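Local coordinates for protein 5-oxopent-3-ene-1,2,5-tricarboxylate decarboxylase (PDB 6IYM) that belongs to the fumarylacetoacetate hydrolase family of metal-dependent enzymes and carries a magnesium ion bound by three acidic side chains, at residues Lys4-Ile16 / Arg24-Leu36. Numbering follows the deposited sequence.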
ATOM      1  N   LYS A   4       3.750 -23.705  13.620  1.00 73.82           N
ATOM      2  CA  LYS A   4       4.322 -22.477  13.012  1.00 69.32           C
ATOM      3  C   LYS A   4       4.442 -22.742  11.519  1.00 65.55           C
ATOM      4  O   LYS A   4       4.733 -23.890  11.166  1.00 61.21           O
ATOM      5  CB  LYS A   4       5.675 -22.118  13.629  1.00 66.07           C
ATOM      6  CG  LYS A   4       5.683 -22.095  15.149  1.00 66.31           C
ATOM      7  CD  LYS A   4       6.950 -21.512  15.753  1.00 67.40           C
ATOM      8  CE  LYS A   4       7.086 -21.825  17.227  1.00 66.20           C
ATOM      9  NZ  LYS A   4       8.140 -21.009  17.862  1.00 68.23           N
ATOM     10  N   TRP A   5       4.152 -21.742  10.687  1.00 58.14           N
ATOM     11  CA  TRP A   5       4.205 -21.868   9.210  1.00 50.86           C
ATOM     12  C   TRP A   5       5.372 -21.042   8.701  1.00 52.08           C
ATOM     13  O   TRP A   5       5.548 -19.914   9.190  1.00 48.31           O
ATOM     14  CB  TRP A   5       2.910 -21.382   8.561  1.00 53.59           C
ATOM     15  CG  TRP A   5       1.716 -22.240   8.804  1.00 55.83           C
ATOM     16  CD1 TRP A   5       0.811 -22.154   9.816  1.00 59.08           C
ATOM     17  CD2 TRP A   5       1.280 -23.303   7.959  1.00 53.49           C
ATOM     18  NE1 TRP A   5      -0.148 -23.114   9.674  1.00 60.36           N
ATOM     19  CE2 TRP A   5       0.109 -23.828   8.538  1.00 59.86           C
ATOM     20  CE3 TRP A   5       1.764 -23.849   6.772  1.00 56.21           C
ATOM     21  CZ2 TRP A   5      -0.579 -24.897   7.965  1.00 65.66           C
ATOM     22  CZ3 TRP A   5       1.087 -24.909   6.210  1.00 60.90           C
ATOM     23  CH2 TRP A   5      -0.072 -25.420   6.794  1.00 57.74           C
ATOM     24  N   PHE A   6       6.095 -21.557   7.715  1.00 48.51           N
ATOM     25  CA  PHE A   6       7.127 -20.780   6.997  1.00 52.81           C
ATOM     26  C   PHE A   6       7.216 -21.270   5.559  1.00 56.06           C
ATOM     27  O   PHE A   6       6.607 -22.312   5.198  1.00 53.48           O
ATOM     28  CB  PHE A   6       8.477 -20.872   7.712  1.00 50.43           C
ATOM     29  CG  PHE A   6       8.953 -22.270   8.005  1.00 49.82           C
ATOM     30  CD1 PHE A   6       8.568 -22.916   9.170  1.00 51.44           C
ATOM     31  CD2 PHE A   6       9.789 -22.933   7.116  1.00 55.05           C
ATOM     32  CE1 PHE A   6       9.022 -24.196   9.450  1.00 52.77           C
ATOM     33  CE2 PHE A   6      10.231 -24.219   7.386  1.00 54.92           C
ATOM     34  CZ  PHE A   6       9.853 -24.843   8.559  1.00 54.26           C
ATOM     35  N   ARG A   7       7.880 -20.440   4.765  1.00 53.81           N
ATOM     36  CA  ARG A   7       8.392 -20.758   3.423  1.00 51.86           C
ATOM     37  C   ARG A   7       9.904 -20.938   3.597  1.00 56.80           C
ATOM     38  O   ARG A   7      10.482 -20.185   4.413  1.00 55.58           O
ATOM     39  CB  ARG A   7       7.996 -19.619   2.484  1.00 54.81           C
ATOM     40  CG  ARG A   7       7.509 -20.057   1.113  1.00 56.94           C
ATOM     41  CD  ARG A   7       6.794 -18.950   0.387  1.00 53.54           C
ATOM     42  NE  ARG A   7       7.414 -17.658   0.617  1.00 51.78           N
ATOM     43  CZ  ARG A   7       7.985 -16.899  -0.306  1.00 48.60           C
ATOM     44  NH1 ARG A   7       7.998 -17.277  -1.564  1.00 55.96           N
ATOM     45  NH2 ARG A   7       8.528 -15.743   0.030  1.00 46.23           N
ATOM     46  N   PHE A   8      10.506 -21.929   2.929  1.00 57.81           N
ATOM     47  CA  PHE A   8      11.980 -22.132   2.882  1.00 60.20           C
ATOM     48  C   PHE A   8      12.410 -22.410   1.443  1.00 60.40           C
ATOM     49  O   PHE A   8      11.547 -22.810   0.637  1.00 67.16           O
ATOM     50  CB  PHE A   8      12.398 -23.266   3.816  1.00 58.32           C
ATOM     51  CG  PHE A   8      11.941 -24.649   3.417  1.00 60.92           C
ATOM     52  CD1 PHE A   8      12.733 -25.454   2.607  1.00 63.86           C
ATOM     53  CD2 PHE A   8      10.751 -25.170   3.898  1.00 60.45           C
ATOM     54  CE1 PHE A   8      12.338 -26.742   2.282  1.00 63.49           C
ATOM     55  CE2 PHE A   8      10.352 -26.458   3.571  1.00 63.03           C
ATOM     56  CZ  PHE A   8      11.148 -27.243   2.768  1.00 62.31           C
ATOM     57  N   GLU A   9      13.699 -22.221   1.153  1.00 60.87           N
ATOM     58  CA  GLU A   9      14.295 -22.340  -0.202  1.00 67.94           C
ATOM     59  C   GLU A   9      14.839 -23.757  -0.412  1.00 75.02           C
ATOM     60  O   GLU A   9      15.532 -24.275   0.495  1.00 61.93           O
ATOM     61  CB  GLU A   9      15.415 -21.317  -0.371  1.00 75.03           C
ATOM     62  CG  GLU A   9      16.266 -21.530  -1.608  1.00 76.69           C
ATOM     63  CD  GLU A   9      17.454 -20.587  -1.662  1.00 91.21           C
ATOM     64  OE1 GLU A   9      17.345 -19.486  -1.074  1.00 89.47           O
ATOM     65  OE2 GLU A   9      18.492 -20.960  -2.259  1.00 93.90           O
ATOM     66  N   GLN A  10      14.547 -24.330  -1.589  1.00 83.68           N
ATOM     67  CA  GLN A  10      15.121 -25.604  -2.107  1.00 80.42           C
ATOM     68  C   GLN A  10      15.291 -25.518  -3.634  1.00 81.08           C
ATOM     69  O   GLN A  10      14.272 -25.427  -4.357  1.00 72.14           O
ATOM     70  CB  GLN A  10      14.230 -26.773  -1.704  1.00 76.07           C
ATOM     71  CG  GLN A  10      14.853 -28.126  -1.993  1.00 77.05           C
ATOM     72  CD  GLN A  10      14.194 -29.191  -1.158  1.00 72.64           C
ATOM     73  OE1 GLN A  10      14.476 -29.332   0.029  1.00 76.22           O
ATOM     74  NE2 GLN A  10      13.275 -29.918  -1.774  1.00 73.35           N
ATOM     75  N   ASP A  11      16.544 -25.527  -4.101  1.00 77.76           N
ATOM     76  CA  ASP A  11      16.930 -25.494  -5.536  1.00 84.33           C
ATOM     77  C   ASP A  11      16.572 -24.132  -6.143  1.00 86.67           C
ATOM     78  O   ASP A  11      16.160 -24.109  -7.316  1.00 88.83           O
ATOM     79  CB  ASP A  11      16.278 -26.647  -6.304  1.00 88.09           C
ATOM     80  CG  ASP A  11      16.611 -28.013  -5.727  1.00 98.55           C
ATOM     81  OD1 ASP A  11      16.673 -28.133  -4.478  1.00102.39           O
ATOM     82  OD2 ASP A  11      16.820 -28.946  -6.528  1.00100.06           O
ATOM     83  N   GLY A  12      16.768 -23.049  -5.383  1.00 89.53           N
ATOM     84  CA  GLY A  12      16.416 -21.668  -5.771  1.00 93.91           C
ATOM     85  C   GLY A  12      14.912 -21.485  -5.918  1.00 95.78           C
ATOM     86  O   GLY A  12      14.526 -20.550  -6.651  1.00 93.59           O
ATOM     87  N   ARG A  13      14.105 -22.321  -5.233  1.00 90.77           N
ATOM     88  CA  ARG A  13      12.624 -22.423  -5.413  1.00 87.78           C
ATOM     89  C   ARG A  13      11.881 -22.634  -4.083  1.00 80.42           C
ATOM     90  O   ARG A  13      12.232 -23.548  -3.302  1.00 68.09           O
ATOM     91  CB  ARG A  13      12.279 -23.546  -6.395  1.00 85.33           C
ATOM     92  CG  ARG A  13      12.371 -23.103  -7.848  1.00 92.22           C
ATOM     93  CD  ARG A  13      11.854 -24.117  -8.847  1.00 87.81           C
ATOM     94  NE  ARG A  13      12.726 -25.279  -8.937  1.00 84.59           N
ATOM     95  CZ  ARG A  13      12.428 -26.486  -8.483  1.00 88.95           C
ATOM     96  NH1 ARG A  13      11.262 -26.709  -7.896  1.00 91.02           N
ATOM     97  NH2 ARG A  13      13.295 -27.474  -8.623  1.00 88.66           N
ATOM     98  N   ALA A  14      10.821 -21.844  -3.891  1.00 74.98           N
ATOM     99  CA  ALA A  14       9.994 -21.781  -2.670  1.00 71.05           C
ATOM    100  C   ALA A  14       9.388 -23.155  -2.376  1.00 66.65           C
ATOM    101  O   ALA A  14       8.904 -23.790  -3.316  1.00 61.20           O
ATOM    102  CB  ALA A  14       8.921 -20.733  -2.851  1.00 73.38           C
ATOM    103  N   ARG A  15       9.423 -23.573  -1.105  1.00 64.64           N
ATOM    104  CA  ARG A  15       8.616 -24.682  -0.530  1.00 66.26           C
ATOM    105  C   ARG A  15       7.988 -24.201   0.784  1.00 64.06           C
ATOM    106  O   ARG A  15       8.374 -23.125   1.252  1.00 64.85           O
ATOM    107  CB  ARG A  15       9.476 -25.934  -0.323  1.00 72.50           C
ATOM    108  CG  ARG A  15       9.794 -26.672  -1.616  1.00 79.56           C
ATOM    109  CD  ARG A  15      10.407 -28.044  -1.395  1.00 84.55           C
ATOM    110  NE  ARG A  15       9.449 -29.035  -0.923  1.00 87.09           N
ATOM    111  CZ  ARG A  15       8.528 -29.643  -1.676  1.00 89.20           C
ATOM    112  NH1 ARG A  15       8.416 -29.357  -2.963  1.00 86.61           N
ATOM    113  NH2 ARG A  15       7.716 -30.539  -1.134  1.00 82.29           N
ATOM    114  N   ILE A  16       7.055 -24.967   1.353  1.00 53.66           N
ATOM    115  CA  ILE A  16       6.327 -24.600   2.599  1.00 57.49           C
ATOM    116  C   ILE A  16       6.680 -25.635   3.666  1.00 64.23           C
ATOM    117  O   ILE A  16       6.738 -26.846   3.353  1.00 59.07           O
ATOM    118  CB  ILE A  16       4.802 -24.507   2.381  1.00 50.13           C
ATOM    119  CG1 ILE A  16       4.421 -23.320   1.500  1.00 53.52           C
ATOM    120  CG2 ILE A  16       4.052 -24.464   3.706  1.00 49.46           C
ATOM    121  CD1 ILE A  16       2.999 -23.398   0.983  1.00 57.13           C
ATOM    122  N   ARG A  24      11.164 -29.448  11.977  1.00 83.86           N
ATOM    123  CA  ARG A  24      10.633 -28.728  10.796  1.00 81.58           C
ATOM    124  C   ARG A  24      10.319 -29.729   9.680  1.00 89.36           C
ATOM    125  O   ARG A  24      11.261 -30.168   8.969  1.00 90.77           O
ATOM    126  CB  ARG A  24      11.648 -27.654  10.403  1.00 77.47           C
ATOM    127  CG  ARG A  24      11.897 -26.665  11.528  1.00 72.07           C
ATOM    128  CD  ARG A  24      12.480 -25.349  11.070  1.00 74.86           C
ATOM    129  NE  ARG A  24      11.948 -24.279  11.908  1.00 75.27           N
ATOM    130  CZ  ARG A  24      12.476 -23.066  12.024  1.00 74.31           C
ATOM    131  NH1 ARG A  24      13.579 -22.754  11.359  1.00 73.42           N
ATOM    132  NH2 ARG A  24      11.899 -22.177  12.822  1.00 69.84           N
ATOM    133  N   TYR A  25       9.031 -30.056   9.534  1.00 81.88           N
ATOM    134  CA  TYR A  25       8.498 -30.978   8.501  1.00 82.42           C
ATOM    135  C   TYR A  25       8.184 -30.137   7.262  1.00 78.32           C
ATOM    136  O   TYR A  25       7.681 -29.005   7.425  1.00 69.72           O
ATOM    137  CB  TYR A  25       7.291 -31.752   9.048  1.00 83.75           C
ATOM    138  CG  TYR A  25       7.423 -32.103  10.507  1.00 96.32           C
ATOM    139  CD1 TYR A  25       8.330 -33.061  10.935  1.00 99.71           C
ATOM    140  CD2 TYR A  25       6.684 -31.438  11.474  1.00105.37           C
ATOM    141  CE1 TYR A  25       8.485 -33.362  12.280  1.00103.65           C
ATOM    142  CE2 TYR A  25       6.828 -31.726  12.823  1.00106.69           C
ATOM    143  CZ  TYR A  25       7.732 -32.693  13.232  1.00108.93           C
ATOM    144  OH  TYR A  25       7.882 -32.976  14.562  1.00 94.11           O
ATOM    145  N   ASP A  26       8.523 -30.656   6.078  1.00 69.60           N
ATOM    146  CA  ASP A  26       8.089 -30.104   4.765  1.00 72.17           C
ATOM    147  C   ASP A  26       6.665 -30.612   4.481  1.00 70.74           C
ATOM    148  O   ASP A  26       6.500 -31.824   4.289  1.00 74.06           O
ATOM    149  CB  ASP A  26       9.096 -30.476   3.674  1.00 69.59           C
ATOM    150  CG  ASP A  26       8.641 -30.116   2.275  1.00 72.30           C
ATOM    151  OD1 ASP A  26       7.466 -29.709   2.128  1.00 74.34           O
ATOM    152  OD2 ASP A  26       9.470 -30.246   1.343  1.00 74.66           O
ATOM    153  N   VAL A  27       5.672 -29.718   4.454  1.00 70.09           N
ATOM    154  CA  VAL A  27       4.222 -30.072   4.378  1.00 62.99           C
ATOM    155  C   VAL A  27       3.674 -29.776   2.982  1.00 64.31           C
ATOM    156  O   VAL A  27       2.454 -29.942   2.788  1.00 60.14           O
ATOM    157  CB  VAL A  27       3.377 -29.314   5.418  1.00 70.29           C
ATOM    158  CG1 VAL A  27       3.841 -29.598   6.835  1.00 72.66           C
ATOM    159  CG2 VAL A  27       3.337 -27.817   5.135  1.00 73.15           C
ATOM    160  N   THR A  28       4.513 -29.351   2.042  1.00 59.57           N
ATOM    161  CA  THR A  28       4.039 -28.842   0.727  1.00 62.22           C
ATOM    162  C   THR A  28       3.040 -29.836   0.130  1.00 67.09           C
ATOM    163  O   THR A  28       1.958 -29.420  -0.279  1.00 72.84           O
ATOM    164  CB  THR A  28       5.236 -28.503  -0.170  1.00 62.08           C
ATOM    165  OG1 THR A  28       6.150 -27.794   0.669  1.00 70.04           O
ATOM    166  CG2 THR A  28       4.886 -27.693  -1.397  1.00 58.24           C
ATOM    167  N   PRO A  29       3.366 -31.157   0.048  1.00 67.49           N
ATOM    168  CA  PRO A  29       2.464 -32.148  -0.541  1.00 64.61           C
ATOM    169  C   PRO A  29       1.034 -32.161   0.022  1.00 64.86           C
ATOM    170  O   PRO A  29       0.114 -32.126  -0.778  1.00 67.61           O
ATOM    171  CB  PRO A  29       3.164 -33.488  -0.248  1.00 72.16           C
ATOM    172  CG  PRO A  29       4.635 -33.129  -0.234  1.00 70.57           C
ATOM    173  CD  PRO A  29       4.658 -31.760   0.421  1.00 70.11           C
ATOM    174  N   GLN A  30       0.852 -32.204   1.344  1.00 68.60           N
ATOM    175  CA  GLN A  30      -0.514 -32.290   1.948  1.00 76.28           C
ATOM    176  C   GLN A  30      -1.326 -31.029   1.631  1.00 75.92           C
ATOM    177  O   GLN A  30      -2.553 -31.170   1.487  1.00 81.78           O
ATOM    178  CB  GLN A  30      -0.498 -32.485   3.465  1.00 78.84           C
ATOM    179  CG  GLN A  30      -0.449 -33.940   3.907  1.00 79.04           C
ATOM    180  CD  GLN A  30       0.898 -34.288   4.487  1.00 76.59           C
ATOM    181  OE1 GLN A  30       1.936 -34.081   3.854  1.00 74.37           O
ATOM    182  NE2 GLN A  30       0.889 -34.803   5.710  1.00 67.30           N
ATOM    183  N   VAL A  31      -0.678 -29.859   1.536  1.00 77.98           N
ATOM    184  CA  VAL A  31      -1.361 -28.528   1.431  1.00 75.44           C
ATOM    185  C   VAL A  31      -1.475 -28.094  -0.045  1.00 78.49           C
ATOM    186  O   VAL A  31      -2.239 -27.148  -0.307  1.00 81.30           O
ATOM    187  CB  VAL A  31      -0.680 -27.459   2.316  1.00 64.90           C
ATOM    188  CG1 VAL A  31      -0.583 -27.906   3.763  1.00 65.33           C
ATOM    189  CG2 VAL A  31       0.687 -27.039   1.812  1.00 56.87           C
ATOM    190  N   TYR A  32      -0.769 -28.754  -0.974  1.00 77.95           N
ATOM    191  CA  TYR A  32      -0.968 -28.641  -2.452  1.00 81.99           C
ATOM    192  C   TYR A  32      -0.729 -27.203  -2.929  1.00 77.49           C
ATOM    193  O   TYR A  32      -1.530 -26.698  -3.732  1.00 77.71           O
ATOM    194  CB  TYR A  32      -2.369 -29.114  -2.874  1.00 84.05           C
ATOM    195  CG  TYR A  32      -2.673 -30.545  -2.518  1.00 87.29           C
ATOM    196  CD1 TYR A  32      -2.102 -31.594  -3.223  1.00 93.82           C
ATOM    197  CD2 TYR A  32      -3.505 -30.857  -1.453  1.00 94.36           C
ATOM    198  CE1 TYR A  32      -2.344 -32.914  -2.879  1.00 94.50           C
ATOM    199  CE2 TYR A  32      -3.762 -32.174  -1.098  1.00101.32           C
ATOM    200  CZ  TYR A  32      -3.181 -33.206  -1.815  1.00 97.30           C
ATOM    201  OH  TYR A  32      -3.428 -34.503  -1.474  1.00 94.59           O
ATOM    202  N   THR A  33       0.363 -26.574  -2.493  1.00 76.80           N
ATOM    203  CA  THR A  33       0.823 -25.264  -3.017  1.00 67.95           C
ATOM    204  C   THR A  33       2.199 -24.923  -2.434  1.00 65.12           C
ATOM    205  O   THR A  33       2.540 -25.497  -1.394  1.00 61.80           O
ATOM    206  CB  THR A  33      -0.221 -24.179  -2.730  1.00 63.86           C
ATOM    207  OG1 THR A  33       0.321 -22.939  -3.182  1.00 69.03           O
ATOM    208  CG2 THR A  33      -0.609 -24.088  -1.272  1.00 63.81           C
ATOM    209  N   ASP A  34       2.938 -24.032  -3.102  1.00 60.55           N
ATOM    210  CA  ASP A  34       4.217 -23.420  -2.628  1.00 67.27           C
ATOM    211  C   ASP A  34       4.009 -21.955  -2.171  1.00 65.66           C
ATOM    212  O   ASP A  34       5.031 -21.244  -1.940  1.00 56.93           O
ATOM    213  CB  ASP A  34       5.254 -23.435  -3.752  1.00 60.92           C
ATOM    214  CG  ASP A  34       4.741 -22.633  -4.932  1.00 63.46           C
ATOM    215  OD1 ASP A  34       3.511 -22.627  -5.093  1.00 59.83           O
ATOM    216  OD2 ASP A  34       5.559 -21.973  -5.628  1.00 62.43           O
ATOM    217  N   SER A  35       2.762 -21.461  -2.134  1.00 62.86           N
ATOM    218  CA  SER A  35       2.444 -20.084  -1.668  1.00 57.03           C
ATOM    219  C   SER A  35       1.772 -20.145  -0.300  1.00 55.14           C
ATOM    220  O   SER A  35       0.659 -20.695  -0.186  1.00 48.75           O
ATOM    221  CB  SER A  35       1.627 -19.288  -2.622  1.00 61.29           C
ATOM    222  OG  SER A  35       1.188 -18.091  -1.994  1.00 64.57           O
ATOM    223  N   LEU A  36       2.473 -19.629   0.712  1.00 49.78           N
ATOM    224  CA  LEU A  36       1.952 -19.559   2.092  1.00 50.80           C
ATOM    225  C   LEU A  36       0.828 -18.522   2.145  1.00 47.93           C
ATOM    226  O   LEU A  36      -0.030 -18.678   3.012  1.00 51.14           O
ATOM    227  CB  LEU A  36       3.108 -19.241   3.045  1.00 47.82           C
ATOM    228  CG  LEU A  36       2.745 -19.208   4.515  1.00 51.95           C
ATOM    229  CD1 LEU A  36       2.172 -20.540   4.962  1.00 55.60           C
ATOM    230  CD2 LEU A  36       3.962 -18.835   5.352  1.00 56.53           C
TER
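With CG of Arg-15 set beside its backbone N (chi1 -75°) and the chain bent at chi3 (73°), the guanidinium swings onto Asp-26, whose carboxylate extends anti to its own N. NE of Arg-15 lies 2.6 Å from OD2 of Asp-26, approaching on the syn side of the carboxylate, and OD2 lies close to the guanidinium plane, in a salt bridge to which NH2 adds weak bonds to both carboxylate oxygens. CB of Thr-28 covers one guanidinium face. OD1 of Asp-26 accepts from OG1 of Thr-28 and, at 3.0 Å, from its backbone N; the latter bond caps helix 28-31. OG1 of Thr-28 in turn accepts from N of Ile-16 at 3.0 Å, and O of Ile-16 receives N of Val-27 at 3.3 Å, so the backbone of strand 13-20 is tied to the start of the helix. Beside this polar network, CG2 of Ile-16 packs on CG2 of Val-27 (3.7 Å), its CD1 reaches the backbone of Thr-33 and Asp-34, and CD1 of Leu-36 touches CB of Trp-5 at 3.8 Å. Where strand 23-26 passes Phe-6, CZ of Arg-24, salt-bridged to Glu-19, lies 4.9 Å from the ring centroid, 26° off the normal, an off-centre cation-pi contact. The geometry is that of an antiparallel three-strand meander leading into a side-chain-capped helix.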